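Local coordinates for Low molecular weight phosphotyrosine phosphatase family protein (Streptococcus pyogenes, PDB 5GOT) that catalyses the hydrolysis of phosphotyrosine, releasing phosphate, as a low molecular weight protein tyrosine phosphatase, at residues A[100-103]-A[104-107]; A[92-96]-A[97-101]; A[122-125]-A[126-130]. One frame throughout, in Å; residues are numbered along the deposited sequence.

Contact 1. Residues A[100-103]-A[104-107]; sequences QWDS and KIYL
Trp101 and Lys104 meet where a short 3-10 turn leads the chain into strand 105-107, an outermost strand of the four-stranded parallel sheet in this low molecular weight phosphatase. The turn is defined by two successive backbone bonds of i to i+3 spacing. Lys104 N donates to Trp101 O at 2.9 Å, and Ile105 N donates to Asp102 O at 3.1 Å. Backbone bonds of Lys104 and Tyr106 with Ile82 then join the chain to strand 81-84.

The apolar part of the contact is a lysine chain laid beside an indole. The two side chains run alongside each other in the same direction: Lys104 CG lies 3.6 Å from Trp101 CB, and farther out Lys104 CD approaches Trp101 CE3 at 3.8 Å. A bend at chi3 (78°) carries the ammonium group past the benzene part of the indole, which it meets obliquely, with NZ 3.7 Å from Trp101 CE3. The ammonium donates to the carbonyl oxygens of Phe76 and Phe79, so the indole flanks a lysine already tied to the end of helix 73-78 and the loop after it. With CG1 beside its own backbone N (chi1 -61°), Ile105 brings that methylene 3.7 Å from Trp101 O, the same oxygen that accepts the Lys104 N-H.

The last link is water-mediated. Tyr106, whose ring also meets that of Trp136 nearly at right angles, holds its hydroxyl near the turn; one water donates to Ser103 O at 2.6 Å and is hydrogen-bonded to Tyr106 OH at 2.8 Å.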
ATOM      1  N   GLN A 100       6.959  18.225   5.607  1.00 30.56           N
ATOM      2  CA  GLN A 100       8.148  17.951   6.404  1.00 31.32           C
ATOM      3  C   GLN A 100       8.879  16.686   5.975  1.00 33.01           C
ATOM      4  O   GLN A 100      10.036  16.487   6.378  1.00 30.87           O
ATOM      5  CB  GLN A 100       7.771  17.825   7.878  1.00 33.71           C
ATOM      6  CG  GLN A 100       7.067  19.035   8.454  1.00 37.72           C
ATOM      7  CD  GLN A 100       6.636  18.810   9.905  1.00 45.81           C
ATOM      8  OE1 GLN A 100       5.439  18.802  10.215  1.00 44.46           O
ATOM      9  NE2 GLN A 100       7.611  18.626  10.797  1.00 42.24           N
ATOM     10  N   TRP A 101       8.238  15.843   5.162  1.00 26.18           N
ATOM     11  CA  TRP A 101       8.733  14.517   4.827  1.00 29.89           C
ATOM     12  C   TRP A 101       8.555  14.195   3.345  1.00 29.03           C
ATOM     13  O   TRP A 101       8.372  13.027   2.986  1.00 25.25           O
ATOM     14  CB  TRP A 101       8.002  13.449   5.639  1.00 30.76           C
ATOM     15  CG  TRP A 101       7.973  13.722   7.099  1.00 33.46           C
ATOM     16  CD1 TRP A 101       6.945  14.277   7.828  1.00 32.11           C
ATOM     17  CD2 TRP A 101       9.025  13.455   8.020  1.00 33.90           C
ATOM     18  NE1 TRP A 101       7.309  14.363   9.159  1.00 38.67           N
ATOM     19  CE2 TRP A 101       8.580  13.865   9.300  1.00 37.78           C
ATOM     20  CE3 TRP A 101      10.304  12.907   7.890  1.00 33.14           C
ATOM     21  CZ2 TRP A 101       9.373  13.741  10.434  1.00 39.49           C
ATOM     22  CZ3 TRP A 101      11.088  12.773   9.027  1.00 35.33           C
ATOM     23  CH2 TRP A 101      10.622  13.191  10.276  1.00 38.70           C
ATOM     24  N   ASP A 102       8.586  15.204   2.470  1.00 25.50           N
ATOM     25  CA  ASP A 102       8.168  14.956   1.090  1.00 25.62           C
ATOM     26  C   ASP A 102       9.045  13.917   0.412  1.00 24.06           C
ATOM     27  O   ASP A 102       8.577  13.206  -0.483  1.00 25.32           O
ATOM     28  CB  ASP A 102       8.166  16.254   0.291  1.00 26.89           C
ATOM     29  CG  ASP A 102       6.977  17.109   0.601  1.00 27.54           C
ATOM     30  OD1 ASP A 102       6.126  16.668   1.397  1.00 27.09           O
ATOM     31  OD2 ASP A 102       6.880  18.213   0.040  1.00 29.17           O
ATOM     32  N   SER A 103      10.306  13.789   0.832  1.00 23.86           N
ATOM     33  CA  SER A 103      11.195  12.834   0.188  1.00 25.26           C
ATOM     34  C   SER A 103      10.918  11.387   0.581  1.00 23.28           C
ATOM     35  O   SER A 103      11.485  10.480  -0.042  1.00 24.32           O
ATOM     36  CB  SER A 103      12.666  13.170   0.477  1.00 22.54           C
ATOM     37  OG  SER A 103      13.029  12.753   1.773  1.00 28.39           O
ATOM     38  N   LYS A 104      10.068  11.118   1.569  1.00 25.83           N
ATOM     39  CA  LYS A 104       9.636   9.735   1.758  1.00 22.95           C
ATOM     40  C   LYS A 104       8.292   9.422   1.101  1.00 24.10           C
ATOM     41  O   LYS A 104       7.817   8.287   1.215  1.00 22.20           O
ATOM     42  CB  LYS A 104       9.594   9.361   3.249  1.00 27.92           C
ATOM     43  CG  LYS A 104       9.527  10.500   4.221  1.00 33.41           C
ATOM     44  CD  LYS A 104       9.330  10.011   5.664  1.00 33.46           C
ATOM     45  CE  LYS A 104      10.618   9.489   6.305  1.00 31.45           C
ATOM     46  NZ  LYS A 104      10.394   9.175   7.762  1.00 28.14           N
ATOM     47  N   ILE A 105       7.684  10.366   0.388  1.00 21.74           N
ATOM     48  CA  ILE A 105       6.343  10.169  -0.168  1.00 21.51           C
ATOM     49  C   ILE A 105       6.438   9.920  -1.670  1.00 24.56           C
ATOM     50  O   ILE A 105       7.037  10.715  -2.411  1.00 20.11           O
ATOM     51  CB  ILE A 105       5.440  11.366   0.165  1.00 20.81           C
ATOM     52  CG1 ILE A 105       5.314  11.479   1.703  1.00 22.98           C
ATOM     53  CG2 ILE A 105       4.071  11.212  -0.473  1.00 22.23           C
ATOM     54  CD1 ILE A 105       4.522  12.684   2.194  1.00 26.38           C
ATOM     55  N   TYR A 106       5.835   8.810  -2.116  1.00 23.92           N
ATOM     56  CA  TYR A 106       5.930   8.310  -3.481  1.00 19.42           C
ATOM     57  C   TYR A 106       4.545   7.998  -4.034  1.00 21.21           C
ATOM     58  O   TYR A 106       3.616   7.674  -3.292  1.00 21.98           O
ATOM     59  CB  TYR A 106       6.750   7.007  -3.571  1.00 19.91           C
ATOM     60  CG  TYR A 106       8.202   7.079  -3.111  1.00 23.42           C
ATOM     61  CD1 TYR A 106       8.521   7.077  -1.757  1.00 22.91           C
ATOM     62  CD2 TYR A 106       9.249   7.090  -4.034  1.00 24.54           C
ATOM     63  CE1 TYR A 106       9.838   7.120  -1.326  1.00 22.31           C
ATOM     64  CE2 TYR A 106      10.585   7.131  -3.608  1.00 23.43           C
ATOM     65  CZ  TYR A 106      10.862   7.136  -2.252  1.00 24.01           C
ATOM     66  OH  TYR A 106      12.164   7.170  -1.786  1.00 27.51           O
ATOM     67  N   LEU A 107       4.429   8.059  -5.353  1.00 19.04           N
ATOM     68  CA  LEU A 107       3.252   7.563  -6.052  1.00 20.68           C
ATOM     69  C   LEU A 107       3.442   6.083  -6.373  1.00 21.73           C
ATOM     70  O   LEU A 107       4.479   5.690  -6.915  1.00 21.43           O
ATOM     71  CB  LEU A 107       3.016   8.362  -7.333  1.00 20.74           C
ATOM     72  CG  LEU A 107       1.784   7.955  -8.147  1.00 21.57           C
ATOM     73  CD1 LEU A 107       0.518   8.209  -7.350  1.00 19.38           C
ATOM     74  CD2 LEU A 107       1.755   8.742  -9.454  1.00 25.07           C
TER
HETATM   75  O   HOH W   1      13.396   8.685   0.258  1.00 30.35           O

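Contact 2. Residues A[92-96]-A[97-101]; sequences NLKEM and SQHQW
The His99 imidazole has CB and the carbonyl oxygen of Lys94 on one face and the carboxylate of Glu95 at its edge. Lys94 CB makes a CH-pi contact, 4.1 Å from the ring centroid and 28° off the normal, and Lys94 O sits toward the rim. At the edge, NE2 donates to Glu95 OE1 at 2.8 Å. The bond is bent (138°), OE1 lying somewhat out of the ring plane; the carboxylate and imidazole planes are 71° apart. A bend at chi2 brings the glutamate back alongside the histidine. ND1 is hydrogen-bonded to Asp102 OD2, so both ring nitrogens are engaged and the ring's rotation is fixed; two flanking carboxylates would probably favour a protonated imidazole.

The backbone here is a Schellman motif closing the helix. His99 N reaches Lys94 O at 2.9 Å and Gln98 N reaches Glu95 O, also at 2.9 Å, with Gln98 at positive phi. Ser97 OG donates to Leu93 O at 2.8 Å, in the carbonyl plane, whereas the bonds from Ser97 N are weak. A water joins Glu95 O to Gln98 NE2.

This C-terminal end of helix 87-96 rests on Phe76 of helix 73-78 through Leu93, Met96 and Ser97, while Leu93 and Lys94 pack on Ile105 of strand 105-107.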
ATOM      1  N   ASN A  92      -2.505  14.834  -0.484  1.00 32.40           N
ATOM      2  CA  ASN A  92      -3.028  14.926   0.872  1.00 32.08           C
ATOM      3  C   ASN A  92      -1.989  14.499   1.894  1.00 33.88           C
ATOM      4  O   ASN A  92      -1.897  15.098   2.972  1.00 30.78           O
ATOM      5  CB  ASN A  92      -4.299  14.093   1.001  1.00 31.69           C
ATOM      6  CG  ASN A  92      -5.473  14.737   0.311  1.00 35.56           C
ATOM      7  OD1 ASN A  92      -5.635  15.954   0.363  1.00 40.53           O
ATOM      8  ND2 ASN A  92      -6.294  13.931  -0.354  1.00 33.30           N
ATOM      9  N   LEU A  93      -1.181  13.483   1.568  1.00 32.42           N
ATOM     10  CA  LEU A  93      -0.112  13.076   2.478  1.00 28.15           C
ATOM     11  C   LEU A  93       0.858  14.216   2.738  1.00 31.99           C
ATOM     12  O   LEU A  93       1.361  14.365   3.860  1.00 31.34           O
ATOM     13  CB  LEU A  93       0.638  11.872   1.917  1.00 27.96           C
ATOM     14  CG  LEU A  93      -0.003  10.504   2.179  1.00 23.64           C
ATOM     15  CD1 LEU A  93       0.608   9.460   1.242  1.00 23.41           C
ATOM     16  CD2 LEU A  93       0.192  10.108   3.623  1.00 22.31           C
ATOM     17  N   LYS A  94       1.139  15.027   1.714  1.00 32.26           N
ATOM     18  CA  LYS A  94       2.105  16.106   1.884  1.00 33.99           C
ATOM     19  C   LYS A  94       1.519  17.260   2.697  1.00 33.34           C
ATOM     20  O   LYS A  94       2.203  17.815   3.565  1.00 36.99           O
ATOM     21  CB  LYS A  94       2.606  16.583   0.519  1.00 29.20           C
ATOM     22  CG  LYS A  94       3.577  15.608  -0.156  1.00 26.81           C
ATOM     23  CD  LYS A  94       3.955  16.098  -1.539  1.00 29.12           C
ATOM     24  CE  LYS A  94       4.875  15.127  -2.256  1.00 26.87           C
ATOM     25  NZ  LYS A  94       5.093  15.542  -3.658  1.00 26.87           N
ATOM     26  N   GLU A  95       0.252  17.619   2.458  1.00 34.48           N
ATOM     27  CA  GLU A  95      -0.332  18.741   3.194  1.00 39.95           C
ATOM     28  C   GLU A  95      -0.540  18.387   4.660  1.00 40.50           C
ATOM     29  O   GLU A  95      -0.191  19.172   5.552  1.00 43.17           O
ATOM     30  CB  GLU A  95      -1.661  19.193   2.576  1.00 39.27           C
ATOM     31  CG  GLU A  95      -1.762  19.167   1.054  1.00 43.13           C
ATOM     32  CD  GLU A  95      -0.781  20.095   0.335  1.00 53.27           C
ATOM     33  OE1 GLU A  95       0.033  20.817   0.984  1.00 54.76           O
ATOM     34  OE2 GLU A  95      -0.817  20.131  -0.928  1.00 51.32           O
ATOM     35  N   MET A  96      -1.096  17.204   4.936  1.00 37.71           N
ATOM     36  CA  MET A  96      -1.363  16.843   6.324  1.00 35.08           C
ATOM     37  C   MET A  96      -0.085  16.735   7.144  1.00 35.36           C
ATOM     38  O   MET A  96      -0.138  16.879   8.372  1.00 38.21           O
ATOM     39  CB  MET A  96      -2.172  15.541   6.397  1.00 37.07           C
ATOM     40  CG  MET A  96      -1.443  14.274   5.987  1.00 33.56           C
ATOM     41  SD  MET A  96      -2.585  12.870   5.894  1.00 32.13           S
ATOM     42  CE  MET A  96      -3.146  12.761   7.612  1.00 28.34           C
ATOM     43  N   SER A  97       1.067  16.527   6.503  1.00 33.41           N
ATOM     44  CA  SER A  97       2.348  16.535   7.200  1.00 36.54           C
ATOM     45  C   SER A  97       3.132  17.833   6.995  1.00 33.45           C
ATOM     46  O   SER A  97       4.314  17.884   7.352  1.00 33.91           O
ATOM     47  CB  SER A  97       3.201  15.339   6.763  1.00 32.39           C
ATOM     48  OG  SER A  97       3.518  15.421   5.384  1.00 32.87           O
ATOM     49  N   GLN A  98       2.509  18.868   6.417  1.00 34.34           N
ATOM     50  CA  GLN A  98       3.145  20.178   6.180  1.00 39.01           C
ATOM     51  C   GLN A  98       4.494  20.044   5.484  1.00 36.09           C
ATOM     52  O   GLN A  98       5.457  20.751   5.798  1.00 38.42           O
ATOM     53  CB  GLN A  98       3.307  20.975   7.475  1.00 41.72           C
ATOM     54  CG  GLN A  98       2.050  21.104   8.296  1.00 40.31           C
ATOM     55  CD  GLN A  98       2.109  20.214   9.508  1.00 46.68           C
ATOM     56  OE1 GLN A  98       3.015  20.345  10.331  1.00 54.88           O
ATOM     57  NE2 GLN A  98       1.162  19.286   9.618  1.00 42.58           N
ATOM     58  N   HIS A  99       4.571  19.112   4.546  1.00 34.96           N
ATOM     59  CA  HIS A  99       5.710  18.994   3.644  1.00 30.20           C
ATOM     60  C   HIS A  99       7.021  18.758   4.383  1.00 31.88           C
ATOM     61  O   HIS A  99       8.095  19.045   3.845  1.00 36.50           O
ATOM     62  CB  HIS A  99       5.808  20.230   2.750  1.00 32.93           C
ATOM     63  CG  HIS A  99       4.673  20.365   1.782  1.00 30.88           C
ATOM     64  ND1 HIS A  99       4.705  19.821   0.516  1.00 26.85           N
ATOM     65  CD2 HIS A  99       3.480  20.994   1.889  1.00 35.33           C
ATOM     66  CE1 HIS A  99       3.584  20.109  -0.116  1.00 32.07           C
ATOM     67  NE2 HIS A  99       2.820  20.816   0.696  1.00 39.15           N
ATOM     68  N   GLN A 100       6.959  18.225   5.607  1.00 30.56           N
ATOM     69  CA  GLN A 100       8.148  17.951   6.404  1.00 31.32           C
ATOM     70  C   GLN A 100       8.879  16.686   5.975  1.00 33.01           C
ATOM     71  O   GLN A 100      10.036  16.487   6.378  1.00 30.87           O
ATOM     72  CB  GLN A 100       7.771  17.825   7.878  1.00 33.71           C
ATOM     73  CG  GLN A 100       7.067  19.035   8.454  1.00 37.72           C
ATOM     74  CD  GLN A 100       6.636  18.810   9.905  1.00 45.81           C
ATOM     75  OE1 GLN A 100       5.439  18.802  10.215  1.00 44.46           O
ATOM     76  NE2 GLN A 100       7.611  18.626  10.797  1.00 42.24           N
ATOM     77  N   TRP A 101       8.238  15.843   5.162  1.00 26.18           N
ATOM     78  CA  TRP A 101       8.733  14.517   4.827  1.00 29.89           C
ATOM     79  C   TRP A 101       8.555  14.195   3.345  1.00 29.03           C
ATOM     80  O   TRP A 101       8.372  13.027   2.986  1.00 25.25           O
ATOM     81  CB  TRP A 101       8.002  13.449   5.639  1.00 30.76           C
ATOM     82  CG  TRP A 101       7.973  13.722   7.099  1.00 33.46           C
ATOM     83  CD1 TRP A 101       6.945  14.277   7.828  1.00 32.11           C
ATOM     84  CD2 TRP A 101       9.025  13.455   8.020  1.00 33.90           C
ATOM     85  NE1 TRP A 101       7.309  14.363   9.159  1.00 38.67           N
ATOM     86  CE2 TRP A 101       8.580  13.865   9.300  1.00 37.78           C
ATOM     87  CE3 TRP A 101      10.304  12.907   7.890  1.00 33.14           C
ATOM     88  CZ2 TRP A 101       9.373  13.741  10.434  1.00 39.49           C
ATOM     89  CZ3 TRP A 101      11.088  12.773   9.027  1.00 35.33           C
ATOM     90  CH2 TRP A 101      10.622  13.191  10.276  1.00 38.70           C
TER
HETATM   91  O   HOH W   2      -0.996  20.467   8.382  1.00 47.16           O

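Contact 3. Residues A[122-125]-A[126-130]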
ATOM      1  N   PHE A 122     -12.194  -4.865  -9.160  1.00 23.04           N
ATOM      2  CA  PHE A 122     -11.088  -5.242  -8.286  1.00 23.55           C
ATOM      3  C   PHE A 122     -10.101  -6.179  -8.969  1.00 25.02           C
ATOM      4  O   PHE A 122      -8.977  -6.332  -8.484  1.00 23.81           O
ATOM      5  CB  PHE A 122     -11.622  -5.870  -7.002  1.00 23.93           C
ATOM      6  CG  PHE A 122     -12.293  -4.879  -6.100  1.00 25.25           C
ATOM      7  CD1 PHE A 122     -13.607  -4.502  -6.327  1.00 21.54           C
ATOM      8  CD2 PHE A 122     -11.596  -4.293  -5.052  1.00 22.20           C
ATOM      9  CE1 PHE A 122     -14.226  -3.575  -5.496  1.00 25.79           C
ATOM     10  CE2 PHE A 122     -12.206  -3.362  -4.225  1.00 23.16           C
ATOM     11  CZ  PHE A 122     -13.521  -2.999  -4.454  1.00 22.82           C
ATOM     12  N   GLU A 123     -10.496  -6.803 -10.079  1.00 21.67           N
ATOM     13  CA  GLU A 123      -9.551  -7.572 -10.883  1.00 24.67           C
ATOM     14  C   GLU A 123      -8.509  -6.663 -11.525  1.00 22.55           C
ATOM     15  O   GLU A 123      -7.306  -6.938 -11.449  1.00 24.18           O
ATOM     16  CB  GLU A 123     -10.305  -8.363 -11.950  1.00 25.06           C
ATOM     17  CG  GLU A 123      -9.415  -8.970 -13.023  1.00 28.25           C
ATOM     18  CD  GLU A 123      -8.543 -10.088 -12.503  1.00 28.46           C
ATOM     19  OE1 GLU A 123      -8.807 -10.586 -11.393  1.00 26.96           O
ATOM     20  OE2 GLU A 123      -7.591 -10.475 -13.212  1.00 30.58           O
ATOM     21  N   GLU A 124      -8.956  -5.584 -12.177  1.00 23.21           N
ATOM     22  CA  GLU A 124      -8.030  -4.579 -12.698  1.00 26.26           C
ATOM     23  C   GLU A 124      -7.118  -4.057 -11.596  1.00 27.78           C
ATOM     24  O   GLU A 124      -5.906  -3.910 -11.794  1.00 24.73           O
ATOM     25  CB  GLU A 124      -8.797  -3.419 -13.342  1.00 26.11           C
ATOM     26  CG  GLU A 124      -7.881  -2.270 -13.853  1.00 32.08           C
ATOM     27  CD  GLU A 124      -8.637  -1.132 -14.558  1.00 35.92           C
ATOM     28  OE1 GLU A 124      -9.667  -0.644 -14.030  1.00 35.94           O
ATOM     29  OE2 GLU A 124      -8.196  -0.716 -15.652  1.00 46.79           O
ATOM     30  N   THR A 125      -7.696  -3.769 -10.422  1.00 24.34           N
ATOM     31  CA  THR A 125      -6.914  -3.290  -9.286  1.00 21.99           C
ATOM     32  C   THR A 125      -5.841  -4.297  -8.909  1.00 24.83           C
ATOM     33  O   THR A 125      -4.672  -3.942  -8.705  1.00 25.69           O
ATOM     34  CB  THR A 125      -7.827  -3.025  -8.077  1.00 23.29           C
ATOM     35  OG1 THR A 125      -8.879  -2.126  -8.446  1.00 22.70           O
ATOM     36  CG2 THR A 125      -7.031  -2.423  -6.918  1.00 20.54           C
ATOM     37  N   TYR A 126      -6.227  -5.566  -8.804  1.00 22.81           N
ATOM     38  CA  TYR A 126      -5.267  -6.584  -8.407  1.00 23.34           C
ATOM     39  C   TYR A 126      -4.118  -6.660  -9.399  1.00 23.17           C
ATOM     40  O   TYR A 126      -2.948  -6.672  -9.002  1.00 27.78           O
ATOM     41  CB  TYR A 126      -5.953  -7.943  -8.270  1.00 26.31           C
ATOM     42  CG  TYR A 126      -4.959  -9.055  -8.061  1.00 25.84           C
ATOM     43  CD1 TYR A 126      -4.367  -9.254  -6.828  1.00 24.90           C
ATOM     44  CD2 TYR A 126      -4.586  -9.887  -9.112  1.00 29.67           C
ATOM     45  CE1 TYR A 126      -3.431 -10.250  -6.640  1.00 29.54           C
ATOM     46  CE2 TYR A 126      -3.652 -10.891  -8.925  1.00 31.08           C
ATOM     47  CZ  TYR A 126      -3.080 -11.062  -7.687  1.00 28.13           C
ATOM     48  OH  TYR A 126      -2.159 -12.059  -7.493  1.00 35.11           O
ATOM     49  N   GLN A 127      -4.429  -6.708 -10.698  1.00 24.31           N
ATOM     50  CA  GLN A 127      -3.367  -6.844 -11.695  1.00 25.37           C
ATOM     51  C   GLN A 127      -2.397  -5.669 -11.632  1.00 24.79           C
ATOM     52  O   GLN A 127      -1.181  -5.854 -11.743  1.00 24.74           O
ATOM     53  CB  GLN A 127      -3.957  -6.970 -13.103  1.00 26.41           C
ATOM     54  CG  GLN A 127      -4.884  -8.171 -13.324  1.00 27.54           C
ATOM     55  CD  GLN A 127      -4.198  -9.513 -13.077  1.00 34.12           C
ATOM     56  OE1 GLN A 127      -2.971  -9.631 -13.152  1.00 33.30           O
ATOM     57  NE2 GLN A 127      -4.995 -10.535 -12.782  1.00 36.63           N
ATOM     58  N   LEU A 128      -2.914  -4.450 -11.448  1.00 22.06           N
ATOM     59  CA  LEU A 128      -2.030  -3.283 -11.388  1.00 25.88           C
ATOM     60  C   LEU A 128      -1.260  -3.214 -10.077  1.00 24.51           C
ATOM     61  O   LEU A 128      -0.109  -2.751 -10.052  1.00 23.88           O
ATOM     62  CB  LEU A 128      -2.843  -2.010 -11.599  1.00 22.54           C
ATOM     63  CG  LEU A 128      -3.415  -1.990 -13.010  1.00 31.28           C
ATOM     64  CD1 LEU A 128      -4.450  -0.899 -13.176  1.00 36.43           C
ATOM     65  CD2 LEU A 128      -2.277  -1.828 -14.011  1.00 29.95           C
ATOM     66  N   VAL A 129      -1.880  -3.639  -8.975  1.00 23.37           N
ATOM     67  CA  VAL A 129      -1.187  -3.651  -7.691  1.00 23.76           C
ATOM     68  C   VAL A 129      -0.095  -4.704  -7.702  1.00 24.57           C
ATOM     69  O   VAL A 129       1.010  -4.495  -7.189  1.00 24.27           O
ATOM     70  CB  VAL A 129      -2.201  -3.905  -6.564  1.00 21.35           C
ATOM     71  CG1 VAL A 129      -1.499  -4.360  -5.289  1.00 20.74           C
ATOM     72  CG2 VAL A 129      -3.005  -2.659  -6.325  1.00 21.07           C
ATOM     73  N   ARG A 130      -0.402  -5.854  -8.296  1.00 26.50           N
ATOM     74  CA  ARG A 130       0.534  -6.964  -8.373  1.00 27.76           C
ATOM     75  C   ARG A 130       1.766  -6.592  -9.197  1.00 35.02           C
ATOM     76  O   ARG A 130       2.900  -6.906  -8.807  1.00 31.70           O
ATOM     77  CB  ARG A 130      -0.206  -8.178  -8.954  1.00 31.23           C
ATOM     78  CG  ARG A 130       0.647  -9.366  -9.382  1.00 39.43           C
ATOM     79  CD  ARG A 130       1.031 -10.154  -8.180  1.00 50.39           C
ATOM     80  NE  ARG A 130       2.124 -11.099  -8.467  1.00 58.28           N
ATOM     81  CZ  ARG A 130       2.656 -11.910  -7.552  1.00 63.31           C
ATOM     82  NH1 ARG A 130       3.641 -12.721  -7.912  1.00 64.13           N
ATOM     83  NH2 ARG A 130       2.182 -11.901  -6.290  1.00 56.31           N
TER
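Thr125 lies alongside Val129, one turn further on, with both side chains pointing the same way. Their methyl groups meet loosely, CG2 to CG2 at 4.1 Å, and Val129 CG2 comes closer to the carbonyl, 3.2 Å from Thr125 O. The hydroxyl of Thr125 is turned back along the helix: with OG1 beside its own backbone N (chi1 -55°), it is hydrogen-bonded to Asp121 O, and CG2 is the branch presented to the valine.

A second pair of side chains, Glu123 and Gln127, is joined by a polar bond. Gln127 NE2 donates to Glu123 OE2 at a short 2.6 Å with an N-H...O angle of 158°. The acceptor lies in the amide plane, but the donor approaches from above the carboxylate plane, the carboxylate and amide planes being 51° apart. Both chains bend at chi2 to bring their ends together. The Gln127 amide nitrogen also lies in plane at the edge of the Tyr126 ring. Tyr58, in the segment after helix 49-57, is shared by the two sides of this group: its OH is hydrogen-bonded to Glu123 OE1, the other carboxylate oxygen, and its ring stacks on that of Tyr126.

Glu124 and Leu128 lie side by side, with Leu128 CD1 3.8 Å from Glu124 CG. Here the extended glutamate chain contributes its methylene carbon.

The backbone supplies the regular ladder: Tyr126 N to Phe122 O is 2.9 Å and Val129 N to Thr125 O is 2.8 Å, with those of Gln127 and Leu128 between them. Phe122, Thr125 and Tyr126 face helix 14-23, and Phe122 and Tyr126 also reach helix 49-57. These i to i+4 bonds and pairings are those of the first turns of an amphipathic alpha-helix, here the long helix 122-140 packed into the alpha/beta phosphatase fold.

Contacts 1 and 2 form one continuous unit, sharing Gln100 and Trp101, with centres 8 Å apart. They touch directly: Asp102 OD1 lies 3.2 Å from Lys94 CG, and Ile105 CD1 lies 3.9 Å from the same atom. The Schellman ending of contact 2 thus hands the chain to the 3-10 turn of contact 1 on its way from helix 87-96 to strand 105-107. Contact 3 is separate, on the opposite side of the chain's centre, its own centre 24 Å from that of contact 1 and 27 Å from that of contact 2. Near it, Thr125 packs on Arg14, the arginine of a CLGNICR sequence consistent with the family's CX5R phosphate-binding loop, which runs into helix 14-23.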